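Local coordinates for protein deferrochelatase (Vibrio cholerae, PDB 5DE0) that probably acts as a heme-dependent peroxidase of the dye-decolorizing family, binding heme b as its cofactor, at residues Y112-G117 and V128-G133. Sequence-based numbering, arbitrary orientation.
Sequences YTLRKG and VDETYG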
loop_
_atom_site.group_PDB
_atom_site.type_symbol
_atom_site.label_atom_id
_atom_site.label_comp_id
_atom_site.label_asym_id
_atom_site.label_seq_id
_atom_site.Cartn_x
_atom_site.Cartn_y
_atom_site.Cartn_z
ATOM N N TYR B 112 -6.354 -9.345 3.332
ATOM C CA TYR B 112 -7.215 -10.523 3.369
ATOM C C TYR B 112 -8.197 -10.467 4.533
ATOM O O TYR B 112 -9.360 -10.839 4.387
ATOM C CB TYR B 112 -6.385 -11.808 3.457
ATOM C CG TYR B 112 -7.220 -13.055 3.668
ATOM C CD1 TYR B 112 -7.866 -13.669 2.603
ATOM C CD2 TYR B 112 -7.365 -13.615 4.934
ATOM C CE1 TYR B 112 -8.633 -14.807 2.790
ATOM C CE2 TYR B 112 -8.128 -14.750 5.130
ATOM C CZ TYR B 112 -8.761 -15.342 4.057
ATOM O OH TYR B 112 -9.523 -16.473 4.251
ATOM N N THR B 113 -7.723 -10.010 5.688
ATOM C CA THR B 113 -8.560 -9.942 6.881
ATOM C C THR B 113 -9.727 -8.983 6.677
ATOM O O THR B 113 -10.851 -9.257 7.099
ATOM C CB THR B 113 -7.749 -9.504 8.115
ATOM O OG1 THR B 113 -6.694 -10.444 8.351
ATOM C CG2 THR B 113 -8.639 -9.431 9.348
ATOM N N LEU B 114 -9.460 -7.864 6.012
ATOM C CA LEU B 114 -10.495 -6.872 5.758
ATOM C C LEU B 114 -11.471 -7.345 4.686
ATOM O O LEU B 114 -12.683 -7.226 4.855
ATOM C CB LEU B 114 -9.874 -5.536 5.349
ATOM C CG LEU B 114 -10.875 -4.408 5.092
ATOM C CD1 LEU B 114 -11.759 -4.190 6.312
ATOM C CD2 LEU B 114 -10.155 -3.125 4.712
ATOM N N ARG B 115 -10.944 -7.883 3.588
ATOM C CA ARG B 115 -11.790 -8.355 2.491
ATOM C C ARG B 115 -12.693 -9.498 2.938
ATOM O O ARG B 115 -13.901 -9.472 2.711
ATOM C CB ARG B 115 -10.940 -8.802 1.297
ATOM C CG ARG B 115 -11.772 -9.229 0.090
ATOM C CD ARG B 115 -10.910 -9.683 -1.081
ATOM N NE ARG B 115 -10.240 -10.956 -0.823
ATOM C CZ ARG B 115 -9.548 -11.635 -1.734
ATOM N NH1 ARG B 115 -9.437 -11.168 -2.971
ATOM N NH2 ARG B 115 -8.972 -12.785 -1.411
ATOM N N LYS B 116 -12.099 -10.499 3.577
ATOM C CA LYS B 116 -12.840 -11.659 4.060
ATOM C C LYS B 116 -13.756 -11.292 5.225
ATOM O O LYS B 116 -14.856 -11.829 5.356
ATOM C CB LYS B 116 -11.870 -12.767 4.484
ATOM C CG LYS B 116 -12.529 -14.022 5.023
ATOM C CD LYS B 116 -13.294 -14.753 3.936
ATOM C CE LYS B 116 -13.830 -16.081 4.444
ATOM N NZ LYS B 116 -14.559 -16.824 3.377
ATOM N N GLY B 117 -13.296 -10.369 6.064
ATOM C CA GLY B 117 -14.027 -9.988 7.260
ATOM C C GLY B 117 -15.323 -9.237 7.016
ATOM O O GLY B 117 -16.258 -9.337 7.807
ATOM N N VAL B 128 -15.041 4.816 5.152
ATOM C CA VAL B 128 -14.694 6.231 5.061
ATOM C C VAL B 128 -13.209 6.423 4.770
ATOM O O VAL B 128 -12.822 7.309 4.005
ATOM C CB VAL B 128 -15.061 6.978 6.358
ATOM C CG1 VAL B 128 -14.748 8.462 6.232
ATOM C CG2 VAL B 128 -16.528 6.768 6.688
ATOM N N ASP B 129 -12.378 5.591 5.386
ATOM C CA ASP B 129 -10.940 5.654 5.170
ATOM C C ASP B 129 -10.316 4.276 5.369
ATOM O O ASP B 129 -10.721 3.519 6.250
ATOM C CB ASP B 129 -10.295 6.672 6.111
ATOM C CG ASP B 129 -9.035 7.293 5.530
ATOM O OD1 ASP B 129 -8.599 6.858 4.442
ATOM O OD2 ASP B 129 -8.474 8.214 6.164
ATOM N N GLU B 130 -9.329 3.957 4.538
ATOM C CA GLU B 130 -8.638 2.676 4.608
ATOM C C GLU B 130 -7.146 2.901 4.399
ATOM O O GLU B 130 -6.695 3.134 3.278
ATOM C CB GLU B 130 -9.193 1.704 3.562
ATOM C CG GLU B 130 -8.510 0.343 3.534
ATOM C CD GLU B 130 -9.105 -0.584 2.486
ATOM O OE1 GLU B 130 -10.136 -0.217 1.885
ATOM O OE2 GLU B 130 -8.541 -1.677 2.263
ATOM N N THR B 131 -6.385 2.840 5.485
ATOM C CA THR B 131 -4.966 3.167 5.424
ATOM C C THR B 131 -4.084 1.981 5.787
ATOM O O THR B 131 -4.222 1.394 6.861
ATOM C CB THR B 131 -4.622 4.341 6.361
ATOM O OG1 THR B 131 -5.545 5.414 6.144
ATOM C CG2 THR B 131 -3.208 4.833 6.101
ATOM N N TYR B 132 -3.175 1.637 4.879
ATOM C CA TYR B 132 -2.199 0.584 5.126
ATOM C C TYR B 132 -0.862 1.189 5.534
ATOM O O TYR B 132 -0.170 1.799 4.716
ATOM C CB TYR B 132 -2.029 -0.295 3.887
ATOM C CG TYR B 132 -3.238 -1.151 3.576
ATOM C CD1 TYR B 132 -4.258 -0.676 2.762
ATOM C CD2 TYR B 132 -3.359 -2.431 4.099
ATOM C CE1 TYR B 132 -5.364 -1.451 2.475
ATOM C CE2 TYR B 132 -4.464 -3.215 3.818
ATOM C CZ TYR B 132 -5.462 -2.719 3.006
ATOM O OH TYR B 132 -6.563 -3.494 2.724
ATOM N N GLY B 133 -0.507 1.019 6.803
ATOM C CA GLY B 133 0.731 1.561 7.327
ATOM C C GLY B 133 1.879 0.579 7.208
ATOM O O GLY B 133 1.669 -0.633 7.127
#
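Leu114 carries the helical half of this contact, its CD2 methyl pressing on the carboxylate of Glu130 and, more loosely, on the hydroxyl of Tyr132: a worked example of how a hydrogen-bonded pair of polar groups on a strand can be met by one aliphatic branch. Ahead of it on the helix, Tyr112 and Thr113 pack against Ile47 of helix 40-50. With CG anti to the backbone N (chi1 -179°), Leu114 reaches out from the helix and sets CD2 3.3 Å from Glu130 OE2. Glu130 comes from the opposite direction, fully extended (chi2 180°). Two residues along the strand, Tyr132 donates its OH to Glu130 OE2 at 2.7 Å, nearly along the C-O axis of the acceptor; Leu114 CD2 lies 4.1 Å from Tyr132 OH. In the second subunit, Val241 N also binds Glu130 OE2 and Ser242 OG binds Glu130 OE1, pinning the carboxylate at the dimer interface. The end of the Arg115 side chain leads away from the strand, to Leu183 of the second subunit, and Lys116 packs on Leu43. Helix 108-117 thus lies over one face of the antiparallel sheet of this ferredoxin-like domain, where Leu114 also rests on Leu20 and Thr22 of strand 18-26, the neighbour of strand 125-134.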